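Local coordinates for protein antibiotic biosynthesis monooxygenase (Thermus thermophilus, PDB 1IUJ) that is of unknown cellular role but binds zinc ions and may be a monooxygenase, as a two-subunit assembly, at residues T4-P9 and N90-F95; R37-R42 and V51-W56. One frame throughout, in Å; residues are numbered along the deposited sequence.

Overall arrangement
Both contacts are antiparallel strand pairings in one four-stranded sheet, ordered 35-43, 50-56, 2-8, 91-100, and their centres lie about 10 Å apart. Contact 1 joins the first strand of the chain to the last. Contact 2 is a hairpin between them in sequence. Strands 2-8 and 50-56 are neighbours, so backbone bonds stitch the contacts together: N6 N lies 2.9 Å from V52 O, and T4 O 2.9 Å from T54 N. One face, with N38, V40 and V52, packs on helix 15-29. The other, with M5, R7, L41 and M53, meets the second subunit, and both outermost strands, at F95 and at L39 to R42, continue the sheet into it, as in dimeric alpha/beta barrel proteins.

Contact 1: T4-P9 and N90-F95; sequences TMNRIP and NRLEAF
R7 NH1 and E93 OE2 are joined across the contact by one water, 3.0 Å from NH1 and 2.7 Å from OE2, which lies in the guanidinium plane and donates to the carboxylate. R7 NH1 also forms a salt bridge with E93 OE2 of the second subunit. The bend of the R7 chain at chi3 (59°) folds the guanidinium back above its own strand, leaving NH1 4.5 Å from E93 OE2 of the same chain; the two planes are turned 66° from each other and no N-H of R7 points at that oxygen, so the water bridges the two. E93 OE1 in turn pairs with R7 NH2 of the second subunit, so this cluster of charges ties the subunits together. Underneath runs the antiparallel pairing of the two strands, first and last in a ferredoxin-like sheet, with M5 N bonded to E93 O at 2.8 Å and the partner bonds of E93, R7 and R91 repeating the pattern. Further along the same face, the extended M5 chain crosses the F95 side chain at about a right angle. Its CG lies 3.9 Å from F95 CE1 and its SD 5.0 Å from the ring centroid, an oblique Met-aromatic contact. On the reverse face N6, whose CG is anti to the backbone N (chi1 -160°), brings ND2 to 3.6 Å from N90 CB; its side chain is about 4 Å from a bound zinc ion.

Contact 2: R37-R42 and V51-W56; sequences RNLVLR and VVMTLW
Strands 37-42 and 51-56 run antiparallel at 171° with their axes 4.7 Å apart, bonded in pairs at R37-L55, L39-M53 and L41-V51. The bonds are mostly short and straight, as between M53 N and L39 O at 2.8 Å, while R37 N to L55 O is stretched to 3.3 Å. L39 and M53 lie side by side and point the same way. M53 curls at its sulfur (chi3 61°), which carries CE to 3.4 Å from L39 CD1, tighter than a usual methyl contact; L41 CD1 approaches the same CE from further along the strand, at 4.4 Å. M53 also packs on M53 of the second subunit, so L39, L41 and M53 form an apolar patch toward that subunit, while R37 on the same face makes a salt bridge to its D100. On the other face N38 reaches across to T54: ND2 gives OG1 a weak bond, short at 2.7 Å but bent to 128°. V52 CG1 sits 3.5 Å from the same ND2, and F22 of helix 15-29 covers both residues. This is the hairpin of the second and third strands; L39 to R42 pair antiparallel with a strand of the second subunit, so the sheet runs on across the interface, as in dimeric alpha/beta barrel proteins.

Contact 1: T4-P9 and N90-F95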
ATOM      1  N   THR B   4       3.065  -5.698   4.496  1.00 10.74           N
ATOM      2  CA  THR B   4       3.208  -6.458   3.244  1.00 11.30           C
ATOM      3  C   THR B   4       2.196  -5.987   2.219  1.00 11.09           C
ATOM      4  O   THR B   4       1.080  -5.592   2.572  1.00 11.84           O
ATOM      5  CB  THR B   4       3.045  -7.973   3.425  1.00 11.41           C
ATOM      6  OG1 THR B   4       1.752  -8.264   3.988  1.00 12.97           O
ATOM      7  CG2 THR B   4       4.033  -8.522   4.417  1.00 11.47           C
ATOM      8  N   MET B   5       2.620  -5.974   0.967  1.00 10.83           N
ATOM      9  CA  MET B   5       1.710  -5.729  -0.149  1.00 10.43           C
ATOM     10  C   MET B   5       1.856  -6.875  -1.127  1.00 10.97           C
ATOM     11  O   MET B   5       2.914  -7.075  -1.712  1.00 11.58           O
ATOM     12  CB  MET B   5       2.018  -4.392  -0.826  1.00 12.04           C
ATOM     13  CG  MET B   5       1.800  -3.231   0.082  1.00 13.88           C
ATOM     14  SD  MET B   5       1.889  -1.705  -0.855  1.00 17.75           S
ATOM     15  CE  MET B   5       1.815  -0.634   0.483  1.00 21.01           C
ATOM     16  N   ASN B   6       0.786  -7.655  -1.284  1.00 11.70           N
ATOM     17  CA  ASN B   6       0.815  -8.794  -2.186  1.00 11.71           C
ATOM     18  C   ASN B   6       0.086  -8.358  -3.423  1.00 12.89           C
ATOM     19  O   ASN B   6      -1.136  -8.113  -3.367  1.00 13.56           O
ATOM     20  CB  ASN B   6       0.115  -9.962  -1.528  1.00 11.53           C
ATOM     21  CG  ASN B   6       0.493 -11.320  -2.140  1.00 12.99           C
ATOM     22  OD1 ASN B   6      -0.048 -12.360  -1.716  1.00 19.30           O
ATOM     23  ND2 ASN B   6       1.397 -11.332  -3.098  1.00 14.67           N
ATOM     24  N   ARG B   7       0.837  -8.204  -4.509  1.00 12.89           N
ATOM     25  CA  ARG B   7       0.280  -7.744  -5.791  1.00 13.32           C
ATOM     26  C   ARG B   7      -0.155  -8.954  -6.600  1.00 14.16           C
ATOM     27  O   ARG B   7       0.664  -9.798  -6.968  1.00 14.92           O
ATOM     28  CB  ARG B   7       1.331  -6.922  -6.559  1.00 13.16           C
ATOM     29  CG  ARG B   7       1.945  -5.748  -5.736  1.00 12.29           C
ATOM     30  CD  ARG B   7       3.131  -5.127  -6.435  1.00 12.70           C
ATOM     31  NE  ARG B   7       2.811  -4.588  -7.755  1.00 16.38           N
ATOM     32  CZ  ARG B   7       2.204  -3.415  -7.949  1.00 16.01           C
ATOM     33  NH1 ARG B   7       1.850  -2.655  -6.918  1.00 16.18           N
ATOM     34  NH2 ARG B   7       1.951  -3.002  -9.185  1.00 18.56           N
ATOM     35  N   ILE B   8      -1.461  -9.042  -6.856  1.00 13.14           N
ATOM     36  CA  ILE B   8      -2.061 -10.238  -7.439  1.00 13.84           C
ATOM     37  C   ILE B   8      -2.748  -9.822  -8.728  1.00 14.15           C
ATOM     38  O   ILE B   8      -3.750  -9.098  -8.679  1.00 15.27           O
ATOM     39  CB  ILE B   8      -3.026 -10.882  -6.428  1.00 14.57           C
ATOM     40  CG1 ILE B   8      -2.240 -11.305  -5.161  1.00 15.02           C
ATOM     41  CG2 ILE B   8      -3.772 -12.061  -7.082  1.00 15.79           C
ATOM     42  CD1 ILE B   8      -3.106 -11.552  -3.965  1.00 19.69           C
ATOM     43  N   PRO B   9      -2.216 -10.250  -9.880  1.00 14.50           N
ATOM     44  CA  PRO B   9      -2.743  -9.830 -11.170  1.00 15.68           C
ATOM     45  C   PRO B   9      -3.919 -10.702 -11.573  1.00 15.83           C
ATOM     46  O   PRO B   9      -3.803 -11.540 -12.479  1.00 17.23           O
ATOM     47  CB  PRO B   9      -1.541 -10.029 -12.119  1.00 15.25           C
ATOM     48  CG  PRO B   9      -0.815 -11.191 -11.521  1.00 15.65           C
ATOM     49  CD  PRO B   9      -1.046 -11.139 -10.029  1.00 15.37           C
ATOM     50  N   ASN B  90       2.040 -13.765  -8.328  1.00 19.40           N
ATOM     51  CA  ASN B  90       1.871 -12.667  -7.404  1.00 18.91           C
ATOM     52  C   ASN B  90       3.241 -12.086  -7.170  1.00 18.73           C
ATOM     53  O   ASN B  90       4.253 -12.768  -7.354  1.00 18.89           O
ATOM     54  CB  ASN B  90       1.248 -13.171  -6.133  1.00 19.47           C
ATOM     55  CG  ASN B  90      -0.116 -13.785  -6.391  1.00 23.08           C
ATOM     56  OD1 ASN B  90      -0.794 -13.420  -7.364  1.00 27.27           O
ATOM     57  ND2 ASN B  90      -0.510 -14.728  -5.558  1.00 29.47           N
ATOM     58  N   ARG B  91       3.272 -10.812  -6.807  1.00 16.36           N
ATOM     59  CA  ARG B  91       4.521 -10.159  -6.423  1.00 16.33           C
ATOM     60  C   ARG B  91       4.355  -9.598  -5.028  1.00 13.62           C
ATOM     61  O   ARG B  91       3.542  -8.696  -4.795  1.00 13.70           O
ATOM     62  CB  ARG B  91       4.893  -9.064  -7.425  1.00 16.64           C
ATOM     63  CG  ARG B  91       5.394  -9.642  -8.736  1.00 23.69           C
ATOM     64  CD  ARG B  91       6.548 -10.651  -8.583  1.00 29.76           C
ATOM     65  NE  ARG B  91       6.663 -11.600  -9.696  1.00 34.06           N
ATOM     66  CZ  ARG B  91       6.928 -11.271 -10.975  1.00 38.90           C
ATOM     67  NH1 ARG B  91       7.024 -12.222 -11.901  1.00 40.40           N
ATOM     68  NH2 ARG B  91       7.098  -9.999 -11.338  1.00 40.70           N
ATOM     69  N   LEU B  92       5.148 -10.137  -4.110  1.00 11.29           N
ATOM     70  CA  LEU B  92       5.089  -9.717  -2.716  1.00 11.61           C
ATOM     71  C   LEU B  92       6.173  -8.664  -2.400  1.00 11.69           C
ATOM     72  O   LEU B  92       7.353  -8.881  -2.695  1.00 10.71           O
ATOM     73  CB  LEU B  92       5.244 -10.938  -1.802  1.00 11.76           C
ATOM     74  CG  LEU B  92       5.245 -10.684  -0.284  1.00 13.10           C
ATOM     75  CD1 LEU B  92       3.934 -10.125   0.287  1.00 13.30           C
ATOM     76  CD2 LEU B  92       5.617 -11.983   0.479  1.00 14.59           C
ATOM     77  N   GLU B  93       5.739  -7.548  -1.806  1.00 11.19           N
ATOM     78  CA  GLU B  93       6.609  -6.464  -1.357  1.00 11.31           C
ATOM     79  C   GLU B  93       6.447  -6.316   0.165  1.00 11.05           C
ATOM     80  O   GLU B  93       5.366  -6.599   0.702  1.00 13.03           O
ATOM     81  CB  GLU B  93       6.169  -5.168  -2.008  1.00 12.33           C
ATOM     82  CG  GLU B  93       6.342  -5.126  -3.514  1.00 13.75           C
ATOM     83  CD  GLU B  93       6.278  -3.704  -4.033  1.00 12.03           C
ATOM     84  OE1 GLU B  93       7.306  -3.263  -4.569  1.00 20.63           O
ATOM     85  OE2 GLU B  93       5.218  -3.088  -3.893  1.00 15.73           O
ATOM     86  N   ALA B  94       7.489  -5.873   0.864  1.00 10.03           N
ATOM     87  CA  ALA B  94       7.427  -5.701   2.306  1.00  9.59           C
ATOM     88  C   ALA B  94       8.123  -4.421   2.694  1.00  9.51           C
ATOM     89  O   ALA B  94       9.065  -4.000   1.995  1.00  9.80           O
ATOM     90  CB  ALA B  94       8.114  -6.865   2.998  1.00 10.16           C
ATOM     91  N   PHE B  95       7.655  -3.822   3.793  1.00  8.45           N
ATOM     92  CA  PHE B  95       8.092  -2.462   4.194  1.00  8.89           C
ATOM     93  C   PHE B  95       8.095  -2.296   5.699  1.00 10.05           C
ATOM     94  O   PHE B  95       7.355  -2.980   6.439  1.00 10.68           O
ATOM     95  CB  PHE B  95       7.147  -1.356   3.653  1.00  7.96           C
ATOM     96  CG  PHE B  95       6.864  -1.431   2.167  1.00  8.63           C
ATOM     97  CD1 PHE B  95       5.881  -2.293   1.670  1.00  9.23           C
ATOM     98  CD2 PHE B  95       7.555  -0.627   1.266  1.00 11.25           C
ATOM     99  CE1 PHE B  95       5.616  -2.366   0.312  1.00 11.32           C
ATOM    100  CE2 PHE B  95       7.285  -0.685  -0.109  1.00 11.23           C
ATOM    101  CZ  PHE B  95       6.323  -1.566  -0.586  1.00 10.91           C
TER
HETATM  102  O   HOH W   1       2.486  -2.829  -3.969  1.00 19.38           O

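Contact 2: R37-R42 and V51-W56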
ATOM      1  N   ARG B  37      -4.079  -4.844  10.793  1.00 15.99           N
ATOM      2  CA  ARG B  37      -5.119  -4.448   9.819  1.00 14.81           C
ATOM      3  C   ARG B  37      -4.885  -5.102   8.473  1.00 15.16           C
ATOM      4  O   ARG B  37      -3.738  -5.322   8.107  1.00 13.41           O
ATOM      5  CB  ARG B  37      -5.154  -2.932   9.650  1.00 14.69           C
ATOM      6  CG  ARG B  37      -6.310  -2.366   8.857  1.00 15.41           C
ATOM      7  CD  ARG B  37      -6.311  -0.888   8.917  1.00 17.23           C
ATOM      8  NE  ARG B  37      -7.502  -0.314   8.300  1.00 19.07           N
ATOM      9  CZ  ARG B  37      -7.703   0.983   8.211  1.00 22.38           C
ATOM     10  NH1 ARG B  37      -6.788   1.830   8.686  1.00 23.56           N
ATOM     11  NH2 ARG B  37      -8.799   1.440   7.618  1.00 20.61           N
ATOM     12  N   ASN B  38      -5.964  -5.451   7.762  1.00 14.62           N
ATOM     13  CA  ASN B  38      -5.853  -5.983   6.397  1.00 14.61           C
ATOM     14  C   ASN B  38      -6.756  -5.180   5.476  1.00 15.21           C
ATOM     15  O   ASN B  38      -7.906  -4.918   5.808  1.00 15.56           O
ATOM     16  CB  ASN B  38      -6.258  -7.470   6.346  1.00 15.32           C
ATOM     17  CG  ASN B  38      -6.115  -8.087   4.953  1.00 14.99           C
ATOM     18  OD1 ASN B  38      -7.117  -8.332   4.250  1.00 20.23           O
ATOM     19  ND2 ASN B  38      -4.886  -8.367   4.555  1.00 15.23           N
ATOM     20  N   LEU B  39      -6.262  -4.815   4.300  1.00 14.53           N
ATOM     21  CA  LEU B  39      -7.100  -4.139   3.302  1.00 15.23           C
ATOM     22  C   LEU B  39      -6.948  -4.830   1.976  1.00 14.92           C
ATOM     23  O   LEU B  39      -5.842  -5.247   1.609  1.00 14.71           O
ATOM     24  CB  LEU B  39      -6.745  -2.666   3.177  1.00 15.82           C
ATOM     25  CG  LEU B  39      -6.865  -1.849   4.460  1.00 18.41           C
ATOM     26  CD1 LEU B  39      -5.548  -1.802   5.250  1.00 20.55           C
ATOM     27  CD2 LEU B  39      -7.358  -0.465   4.124  1.00 23.84           C
ATOM     28  N   VAL B  40      -8.057  -5.028   1.271  1.00 13.59           N
ATOM     29  CA  VAL B  40      -7.970  -5.518  -0.079  1.00 13.27           C
ATOM     30  C   VAL B  40      -8.323  -4.355  -1.000  1.00 13.86           C
ATOM     31  O   VAL B  40      -9.345  -3.684  -0.821  1.00 13.57           O
ATOM     32  CB  VAL B  40      -8.916  -6.705  -0.323  1.00 13.34           C
ATOM     33  CG1 VAL B  40      -8.735  -7.233  -1.763  1.00 13.77           C
ATOM     34  CG2 VAL B  40      -8.719  -7.823   0.757  1.00 14.82           C
ATOM     35  N   LEU B  41      -7.439  -4.104  -1.950  1.00 13.17           N
ATOM     36  CA  LEU B  41      -7.470  -2.877  -2.759  1.00 13.12           C
ATOM     37  C   LEU B  41      -7.666  -3.222  -4.225  1.00 12.67           C
ATOM     38  O   LEU B  41      -6.851  -3.898  -4.840  1.00 11.91           O
ATOM     39  CB  LEU B  41      -6.149  -2.110  -2.554  1.00 12.57           C
ATOM     40  CG  LEU B  41      -5.794  -1.701  -1.154  1.00 14.03           C
ATOM     41  CD1 LEU B  41      -4.438  -1.017  -1.146  1.00 15.42           C
ATOM     42  CD2 LEU B  41      -6.839  -0.775  -0.521  1.00 15.55           C
ATOM     43  N   ARG B  42      -8.797  -2.773  -4.785  1.00 13.85           N
ATOM     44  CA  ARG B  42      -9.096  -3.001  -6.203  1.00 14.39           C
ATOM     45  C   ARG B  42      -8.477  -1.877  -7.042  1.00 14.27           C
ATOM     46  O   ARG B  42      -8.670  -0.700  -6.691  1.00 15.09           O
ATOM     47  CB  ARG B  42     -10.620  -2.990  -6.427  1.00 15.09           C
ATOM     48  CG  ARG B  42     -11.056  -3.310  -7.866  1.00 17.33           C
ATOM     49  CD  ARG B  42     -12.560  -3.192  -8.068  1.00 22.28           C
ATOM     50  NE  ARG B  42     -13.024  -1.859  -7.722  1.00 26.38           N
ATOM     51  CZ  ARG B  42     -14.227  -1.591  -7.220  1.00 29.27           C
ATOM     52  NH1 ARG B  42     -15.118  -2.567  -7.030  1.00 27.50           N
ATOM     53  NH2 ARG B  42     -14.544  -0.340  -6.917  1.00 31.20           N
ATOM     54  N   VAL B  51      -4.084  -5.241  -4.803  1.00 12.46           N
ATOM     55  CA  VAL B  51      -3.116  -5.291  -3.686  1.00 12.49           C
ATOM     56  C   VAL B  51      -3.769  -5.729  -2.401  1.00 12.42           C
ATOM     57  O   VAL B  51      -4.728  -5.139  -1.948  1.00 12.97           O
ATOM     58  CB  VAL B  51      -2.328  -3.949  -3.508  1.00 13.77           C
ATOM     59  CG1 VAL B  51      -1.453  -3.992  -2.264  1.00 13.88           C
ATOM     60  CG2 VAL B  51      -1.454  -3.719  -4.709  1.00 14.78           C
ATOM     61  N   VAL B  52      -3.218  -6.776  -1.781  1.00 12.45           N
ATOM     62  CA  VAL B  52      -3.657  -7.148  -0.443  1.00 12.84           C
ATOM     63  C   VAL B  52      -2.600  -6.552   0.477  1.00 12.75           C
ATOM     64  O   VAL B  52      -1.407  -6.948   0.442  1.00 13.04           O
ATOM     65  CB  VAL B  52      -3.731  -8.650  -0.250  1.00 12.63           C
ATOM     66  CG1 VAL B  52      -4.023  -8.957   1.226  1.00 13.30           C
ATOM     67  CG2 VAL B  52      -4.735  -9.313  -1.223  1.00 15.27           C
ATOM     68  N   MET B  53      -3.036  -5.623   1.314  1.00 12.44           N
ATOM     69  CA  MET B  53      -2.110  -4.886   2.161  1.00 12.98           C
ATOM     70  C   MET B  53      -2.356  -5.287   3.595  1.00 13.26           C
ATOM     71  O   MET B  53      -3.493  -5.209   4.083  1.00 13.26           O
ATOM     72  CB  MET B  53      -2.339  -3.385   2.036  1.00 13.22           C
ATOM     73  CG  MET B  53      -1.368  -2.618   2.886  1.00 16.73           C
ATOM     74  SD  MET B  53      -1.534  -0.893   2.571  1.00 25.95           S
ATOM     75  CE  MET B  53      -3.203  -0.594   3.050  1.00 26.88           C
ATOM     76  N   THR B  54      -1.304  -5.692   4.284  1.00 12.98           N
ATOM     77  CA  THR B  54      -1.483  -6.179   5.644  1.00 12.99           C
ATOM     78  C   THR B  54      -0.499  -5.509   6.559  1.00 12.30           C
ATOM     79  O   THR B  54       0.683  -5.365   6.208  1.00 12.85           O
ATOM     80  CB  THR B  54      -1.306  -7.685   5.685  1.00 12.81           C
ATOM     81  OG1 THR B  54      -2.210  -8.305   4.756  1.00 13.10           O
ATOM     82  CG2 THR B  54      -1.724  -8.241   7.094  1.00 13.10           C
ATOM     83  N   LEU B  55      -1.013  -5.004   7.679  1.00 12.17           N
ATOM     84  CA  LEU B  55      -0.227  -4.272   8.672  1.00 12.60           C
ATOM     85  C   LEU B  55       0.013  -5.169   9.866  1.00 12.76           C
ATOM     86  O   LEU B  55      -0.934  -5.756  10.392  1.00 13.29           O
ATOM     87  CB  LEU B  55      -0.999  -3.030   9.142  1.00 12.83           C
ATOM     88  CG  LEU B  55      -0.968  -1.775   8.270  1.00 17.01           C
ATOM     89  CD1 LEU B  55      -1.517  -2.042   6.862  1.00 19.77           C
ATOM     90  CD2 LEU B  55      -1.798  -0.702   9.015  1.00 17.44           C
ATOM     91  N   TRP B  56       1.273  -5.260  10.277  1.00 11.11           N
ATOM     92  CA  TRP B  56       1.707  -6.143  11.381  1.00 11.73           C
ATOM     93  C   TRP B  56       2.508  -5.363  12.416  1.00 12.51           C
ATOM     94  O   TRP B  56       3.190  -4.393  12.089  1.00 12.84           O
ATOM     95  CB  TRP B  56       2.640  -7.219  10.782  1.00 11.52           C
ATOM     96  CG  TRP B  56       1.925  -8.226   9.880  1.00 10.76           C
ATOM     97  CD1 TRP B  56       1.924  -8.277   8.512  1.00 13.84           C
ATOM     98  CD2 TRP B  56       1.185  -9.361  10.325  1.00 14.03           C
ATOM     99  NE1 TRP B  56       1.171  -9.346   8.078  1.00 15.32           N
ATOM    100  CE2 TRP B  56       0.723 -10.041   9.175  1.00 13.15           C
ATOM    101  CE3 TRP B  56       0.858  -9.875  11.588  1.00 14.33           C
ATOM    102  CZ2 TRP B  56      -0.071 -11.196   9.256  1.00 13.89           C
ATOM    103  CZ3 TRP B  56       0.069 -11.025  11.664  1.00 14.56           C
ATOM    104  CH2 TRP B  56      -0.368 -11.671  10.511  1.00 13.69           C
TER